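Local coordinates for protein amidase, hydantoinase/carbamoylase family (Burkholderia vietnamiensis, PDB 5I4M) that probably hydrolyses N-carbamoyl-L-amino acids as a two-zinc amidase of the peptidase M20 family, at residues I212-I217 with I401-I406; D307-D312 with S375-D380. One frame throughout, in Å; residues are numbered along the deposited sequence. Where two conformers were deposited one is given.

Contact 1. Residues I212-I217 with I401-I406; sequences IEQGPI and ISHNEI. With ZN (zinc ion), chain D; 3PG (3-phosphoglyceric acid), chain E.
Gln214 and Ser402 carry this buried contact, and their CA atoms are the nearest pair across it, 5.1 Å apart. The Gln214 side chain lies alongside Ser402. Gln214 CG packs 3.6 Å from Ser402 CB. Beyond CG the chain is extended (chi2 179°), which carries the amide past the serine to the bound 3-phosphoglyceric acid. Gln214 NE2 donates to Ser402 OG at 3.1 Å. This bond is fairly straight, at 160°, and the hydroxyl oxygen lies close to the amide plane. Gln214 NE2 also donates to phosphate oxygen O3P of the ligand, at 2.9 Å. Both bonds start from one nitrogen, so the amide has little freedom to rotate. Ser402 OG sits anti to its backbone N (chi1 -176°), which turns it to the glutamine. It is also hydrogen-bonded to Glu407, a second-shell bond that probably fixes the hydroxyl. Ile212 CD1 closes in on Ser402 OG at 4.2 Å, a loose contact.

The site is the two-zinc centre of the M20 peptidase family. Residues 212-217 run from the end of strand 206-212 into a loop, and residues 401-406 lie in the loop between strand 390-395 and helix 411-429. His403 NE2 binds one zinc ion at 2.1 Å. Asp115 and Glu150 bind the same ion, and phosphate oxygens O2P and O3P are also among its ligands. O3P therefore meets both the metal and the Gln214 amide, which links the two segments through the ligand. The other nitrogen of the His403 ring, ND1, is hydrogen-bonded to Asn296 O of the second subunit, and His247 of that subunit stacks on the ring. On the backbone side, one water accepts from Ser402 N at 3.0 Å and donates weakly to Gln214 O.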
loop_
_atom_site.group_PDB
_atom_site.type_symbol
_atom_site.label_atom_id
_atom_site.label_comp_id
_atom_site.label_asym_id
_atom_site.label_seq_id
_atom_site.Cartn_x
_atom_site.Cartn_y
_atom_site.Cartn_z
ATOM N N ILE A 212 21.709 -8.188 -19.493
ATOM C CA ILE A 212 21.446 -6.935 -20.190
ATOM C C ILE A 212 21.916 -5.783 -19.309
ATOM O O ILE A 212 21.940 -5.885 -18.073
ATOM C CB ILE A 212 19.961 -6.769 -20.568
ATOM C CG1 ILE A 212 19.074 -6.876 -19.326
ATOM C CG2 ILE A 212 19.551 -7.793 -21.627
ATOM C CD1 ILE A 212 17.733 -6.191 -19.500
ATOM N N GLU A 213 22.278 -4.668 -19.947
ATOM C CA GLU A 213 22.845 -3.540 -19.208
ATOM C C GLU A 213 21.885 -2.994 -18.150
ATOM O O GLU A 213 22.312 -2.617 -17.049
ATOM C CB GLU A 213 23.233 -2.425 -20.173
ATOM C CG GLU A 213 23.813 -1.220 -19.435
ATOM C CD GLU A 213 23.921 0.006 -20.314
ATOM O OE1 GLU A 213 23.904 1.126 -19.772
ATOM O OE2 GLU A 213 24.003 -0.151 -21.542
ATOM N N GLN A 214 20.595 -2.902 -18.485
ATOM C CA GLN A 214 19.555 -2.289 -17.661
ATOM C C GLN A 214 19.709 -0.777 -17.570
ATOM O O GLN A 214 19.103 -0.139 -16.701
ATOM C CB GLN A 214 19.508 -2.912 -16.261
ATOM C CG GLN A 214 19.303 -4.418 -16.320
ATOM C CD GLN A 214 19.288 -5.042 -14.951
ATOM O OE1 GLN A 214 20.323 -5.123 -14.296
ATOM N NE2 GLN A 214 18.113 -5.495 -14.509
ATOM N N GLY A 215 20.510 -0.202 -18.459
ATOM C CA GLY A 215 20.638 1.229 -18.607
ATOM C C GLY A 215 20.898 1.569 -20.062
ATOM O O GLY A 215 21.039 0.678 -20.907
ATOM N N PRO A 216 21.007 2.860 -20.378
ATOM C CA PRO A 216 20.935 3.312 -21.775
ATOM C C PRO A 216 22.262 3.450 -22.504
ATOM O O PRO A 216 22.242 3.801 -23.689
ATOM C CB PRO A 216 20.283 4.687 -21.620
ATOM C CG PRO A 216 20.909 5.205 -20.342
ATOM C CD PRO A 216 20.948 3.987 -19.428
ATOM N N ILE A 217 23.393 3.183 -21.843
ATOM C CA ILE A 217 24.698 3.616 -22.351
ATOM C C ILE A 217 25.088 2.851 -23.606
ATOM O O ILE A 217 25.464 3.450 -24.620
ATOM C CB ILE A 217 25.769 3.466 -21.254
ATOM C CG1 ILE A 217 25.474 4.436 -20.102
ATOM C CG2 ILE A 217 27.163 3.695 -21.816
ATOM C CD1 ILE A 217 26.337 4.190 -18.870
ATOM N N ILE A 401 15.715 0.474 -20.584
ATOM C CA ILE A 401 14.736 0.269 -19.526
ATOM C C ILE A 401 14.768 -1.180 -19.058
ATOM O O ILE A 401 14.892 -2.125 -19.852
ATOM C CB ILE A 401 13.321 0.691 -19.963
ATOM C CG1 ILE A 401 12.370 0.596 -18.759
ATOM C CG2 ILE A 401 12.838 -0.146 -21.119
ATOM C CD1 ILE A 401 11.483 1.813 -18.563
ATOM N N SER A 402 14.663 -1.351 -17.747
ATOM C CA SER A 402 14.535 -2.651 -17.123
ATOM C C SER A 402 13.621 -2.472 -15.923
ATOM O O SER A 402 13.319 -1.345 -15.517
ATOM C CB SER A 402 15.897 -3.224 -16.721
ATOM O OG SER A 402 15.760 -4.534 -16.206
ATOM N N HIS A 403 13.163 -3.596 -15.374
ATOM C CA HIS A 403 12.155 -3.611 -14.314
ATOM C C HIS A 403 10.857 -2.948 -14.771
ATOM O O HIS A 403 10.095 -2.405 -13.967
ATOM C CB HIS A 403 12.702 -2.989 -13.025
ATOM C CG HIS A 403 13.667 -3.897 -12.317
ATOM N ND1 HIS A 403 14.105 -3.685 -11.029
ATOM C CD2 HIS A 403 14.259 -5.045 -12.733
ATOM C CE1 HIS A 403 14.930 -4.660 -10.682
ATOM N NE2 HIS A 403 15.039 -5.500 -11.698
ATOM N N ASN A 404 10.604 -3.047 -16.077
ATOM C CA ASN A 404 9.373 -2.650 -16.746
ATOM C C ASN A 404 9.085 -3.739 -17.773
ATOM O O ASN A 404 10.014 -4.312 -18.346
ATOM C CB ASN A 404 9.532 -1.261 -17.409
ATOM C CG ASN A 404 8.230 -0.720 -18.013
ATOM O OD1 ASN A 404 7.585 -1.365 -18.844
ATOM N ND2 ASN A 404 7.855 0.493 -17.602
ATOM N N GLU A 405 7.809 -4.054 -17.974
ATOM C CA GLU A 405 7.454 -5.173 -18.840
ATOM C C GLU A 405 7.802 -4.936 -20.309
ATOM O O GLU A 405 7.832 -5.901 -21.082
ATOM C CB GLU A 405 5.967 -5.473 -18.678
ATOM C CG GLU A 405 5.628 -5.968 -17.279
ATOM C CD GLU A 405 4.207 -5.669 -16.868
ATOM O OE1 GLU A 405 3.291 -6.392 -17.304
ATOM O OE2 GLU A 405 4.004 -4.711 -16.098
ATOM N N ILE A 406 8.087 -3.690 -20.709
ATOM C CA ILE A 406 8.506 -3.410 -22.078
ATOM C C ILE A 406 10.005 -3.577 -22.281
ATOM O O ILE A 406 10.503 -3.276 -23.370
ATOM C CB ILE A 406 8.114 -1.986 -22.525
ATOM C CG1 ILE A 406 8.907 -0.945 -21.730
ATOM C CG2 ILE A 406 6.604 -1.776 -22.400
ATOM C CD1 ILE A 406 8.649 0.476 -22.158
HETATM ZN ZN ZN D . 16.184 -7.305 -11.849
HETATM C C1 3PG E . 19.287 -4.776 -7.984
HETATM O O1 3PG E . 18.245 -4.130 -7.771
HETATM O O2 3PG E . 20.312 -4.261 -8.480
HETATM C C2 3PG E . 19.293 -6.233 -7.620
HETATM O O3 3PG E . 20.644 -6.701 -7.465
HETATM C C3 3PG E . 18.625 -7.002 -8.737
HETATM O O1P 3PG E . 19.408 -6.882 -9.926
HETATM P P 3PG E . 18.739 -7.279 -11.367
HETATM O O2P 3PG E . 18.013 -8.586 -11.154
HETATM O O3P 3PG E . 17.790 -6.123 -11.654
HETATM O O4P 3PG E . 19.951 -7.401 -12.307
HETATM O O HOH W 1 15.952 0.826 -16.206
#

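Contact 2. Residues D307-D312 with S375-D380; sequences DFRHPD and SGAGHD. With 3PG (3-phosphoglyceric acid), chain E.
The Arg309 guanidinium is met at its edges. Near its plane lie Gly376 O, Ala377 CA, the Asp307 carboxylate and the carboxylate of 3-phosphoglyceric acid. The His379 ring has Ser375 OG at its edge, and phosphate oxygen O4P approaches it obliquely. Arg309 NH1 donates to Gly376 O at 3.3 Å, a long bond between the two segments. Arg309 NH1 also donates to ligand O2 at 2.8 Å, and Arg309 NH2 to ligand O1 at 2.8 Å. One carboxylate is thus gripped by two nitrogens. On its other edge Arg309 forms a side-on salt bridge with Asp307, through NE to OD1 at 2.8 Å and NH2 to OD2 at 2.9 Å. These in-plane bonds fix the orientation of the guanidinium. The chain is extended from CG to NE (chi2 -177°), which brings it across from strand 297-310 to the loop after strand 370-375. In that loop Gly378 N donates to ligand O2 at 2.7 Å, with a nearly straight angle of 168°. Gly376 O also accepts from Gln232. Together, the strand arginine and the glycine-rich loop form part of the ligand pocket at the carboxylate end in this M20-family enzyme.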
loop_
_atom_site.group_PDB
_atom_site.type_symbol
_atom_site.label_atom_id
_atom_site.label_comp_id
_atom_site.label_asym_id
_atom_site.label_seq_id
_atom_site.Cartn_x
_atom_site.Cartn_y
_atom_site.Cartn_z
ATOM N N ASP A 307 16.569 2.764 -1.232
ATOM C CA ASP A 307 17.529 2.108 -2.112
ATOM C C ASP A 307 18.556 3.167 -2.481
ATOM O O ASP A 307 18.206 4.164 -3.122
ATOM C CB ASP A 307 16.805 1.557 -3.350
ATOM C CG ASP A 307 17.728 0.838 -4.332
ATOM O OD1 ASP A 307 18.744 1.411 -4.777
ATOM O OD2 ASP A 307 17.391 -0.310 -4.687
ATOM N N PHE A 308 19.802 2.974 -2.044
ATOM C CA PHE A 308 20.910 3.880 -2.337
ATOM C C PHE A 308 21.996 3.121 -3.085
ATOM O O PHE A 308 22.338 1.997 -2.714
ATOM C CB PHE A 308 21.571 4.436 -1.062
ATOM C CG PHE A 308 20.873 5.622 -0.421
ATOM C CD1 PHE A 308 19.956 6.400 -1.103
ATOM C CD2 PHE A 308 21.200 5.968 0.883
ATOM C CE1 PHE A 308 19.364 7.497 -0.483
ATOM C CE2 PHE A 308 20.613 7.064 1.510
ATOM C CZ PHE A 308 19.698 7.830 0.832
ATOM N N ARG A 309 22.582 3.748 -4.109
ATOM C CA ARG A 309 23.691 3.131 -4.833
ATOM C C ARG A 309 24.691 4.201 -5.250
ATOM O O ARG A 309 24.308 5.332 -5.567
ATOM C CB ARG A 309 23.207 2.387 -6.091
ATOM C CG ARG A 309 21.901 1.645 -5.866
ATOM C CD ARG A 309 21.476 0.862 -7.095
ATOM N NE ARG A 309 20.199 0.219 -6.820
ATOM C CZ ARG A 309 19.793 -0.909 -7.387
ATOM N NH1 ARG A 309 20.562 -1.517 -8.287
ATOM N NH2 ARG A 309 18.635 -1.443 -7.026
ATOM N N HIS A 310 25.976 3.835 -5.247
ATOM C CA HIS A 310 27.006 4.702 -5.812
ATOM C C HIS A 310 28.234 3.863 -6.127
ATOM O O HIS A 310 28.505 2.877 -5.426
ATOM C CB HIS A 310 27.373 5.848 -4.848
ATOM C CG HIS A 310 28.055 7.000 -5.520
ATOM N ND1 HIS A 310 29.412 7.024 -5.759
ATOM C CD2 HIS A 310 27.563 8.157 -6.026
ATOM C CE1 HIS A 310 29.728 8.140 -6.389
ATOM N NE2 HIS A 310 28.624 8.847 -6.562
ATOM N N PRO A 311 28.997 4.220 -7.166
ATOM C CA PRO A 311 30.220 3.463 -7.477
ATOM C C PRO A 311 31.365 3.720 -6.519
ATOM O O PRO A 311 32.380 3.020 -6.607
ATOM C CB PRO A 311 30.587 3.948 -8.884
ATOM C CG PRO A 311 29.942 5.326 -8.980
ATOM C CD PRO A 311 28.651 5.173 -8.239
ATOM N N ASP A 312 31.255 4.708 -5.641
ATOM C CA ASP A 312 32.311 5.031 -4.691
ATOM C C ASP A 312 31.806 4.774 -3.278
ATOM O O ASP A 312 30.792 5.346 -2.869
ATOM C CB ASP A 312 32.763 6.481 -4.855
ATOM C CG ASP A 312 33.876 6.831 -3.909
ATOM O OD1 ASP A 312 33.576 7.063 -2.725
ATOM O OD2 ASP A 312 35.048 6.852 -4.337
ATOM N N SER A 375 28.565 -1.860 -13.776
ATOM C CA SER A 375 27.199 -2.334 -13.571
ATOM C C SER A 375 26.477 -1.469 -12.539
ATOM O O SER A 375 26.977 -1.256 -11.428
ATOM C CB SER A 375 27.212 -3.795 -13.121
ATOM O OG SER A 375 25.906 -4.247 -12.790
ATOM N N GLY A 376 25.290 -0.985 -12.905
ATOM C CA GLY A 376 24.508 -0.163 -12.005
ATOM C C GLY A 376 23.604 -1.001 -11.128
ATOM O O GLY A 376 23.166 -0.560 -10.060
ATOM N N ALA A 377 23.303 -2.214 -11.581
ATOM C CA ALA A 377 22.536 -3.158 -10.782
ATOM C C ALA A 377 23.473 -4.115 -10.058
ATOM O O ALA A 377 24.665 -4.214 -10.368
ATOM C CB ALA A 377 21.565 -3.955 -11.657
ATOM N N GLY A 378 22.920 -4.807 -9.072
ATOM C CA GLY A 378 23.605 -5.923 -8.460
ATOM C C GLY A 378 23.315 -7.207 -9.218
ATOM O O GLY A 378 22.270 -7.358 -9.849
ATOM N N HIS A 379 24.270 -8.131 -9.157
ATOM C CA HIS A 379 24.138 -9.428 -9.793
ATOM C C HIS A 379 24.765 -10.471 -8.892
ATOM O O HIS A 379 25.617 -10.159 -8.064
ATOM C CB HIS A 379 24.815 -9.444 -11.162
ATOM C CG HIS A 379 24.392 -8.310 -12.027
ATOM N ND1 HIS A 379 23.194 -8.311 -12.709
ATOM C CD2 HIS A 379 24.978 -7.118 -12.286
ATOM C CE1 HIS A 379 23.072 -7.171 -13.369
ATOM N NE2 HIS A 379 24.143 -6.433 -13.134
ATOM N N ASP A 380 24.340 -11.721 -9.066
ATOM C CA ASP A 380 24.983 -12.797 -8.328
ATOM C C ASP A 380 26.490 -12.793 -8.548
ATOM O O ASP A 380 27.248 -13.101 -7.625
ATOM C CB ASP A 380 24.361 -14.132 -8.719
ATOM C CG ASP A 380 22.885 -14.194 -8.365
ATOM O OD1 ASP A 380 22.577 -14.157 -7.159
ATOM O OD2 ASP A 380 22.029 -14.278 -9.282
HETATM C C1 3PG E . 19.287 -4.776 -7.984
HETATM O O1 3PG E . 18.245 -4.130 -7.771
HETATM O O2 3PG E . 20.312 -4.261 -8.480
HETATM C C2 3PG E . 19.293 -6.233 -7.620
HETATM O O3 3PG E . 20.644 -6.701 -7.465
HETATM C C3 3PG E . 18.625 -7.002 -8.737
HETATM O O1P 3PG E . 19.408 -6.882 -9.926
HETATM P P 3PG E . 18.739 -7.279 -11.367
HETATM O O2P 3PG E . 18.013 -8.586 -11.154
HETATM O O3P 3PG E . 17.790 -6.123 -11.654
HETATM O O4P 3PG E . 19.951 -7.401 -12.307
#

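Both contacts are buried, and both touch the second subunit and the same bound 3-phosphoglyceric acid. Contact 1 serves its phosphate end, where a metal ligand and an amide do the work. Contact 2 serves mainly its carboxylate end, with a charged guanidinium and a backbone NH, though His379 also nears the phosphate. Contact 1 joins a strand end and its following loop to another loop, whereas contact 2 sets a strand against a loop. Their centres are 14 Å apart, yet they meet: Gln214 OE1 packs 3.1 Å from Ala377 CB. Along the chain, both segments of 307-312 with 375-380 fall between those of contact 1. Contact 1 buries more surface between its segments, 173 against 89 Å².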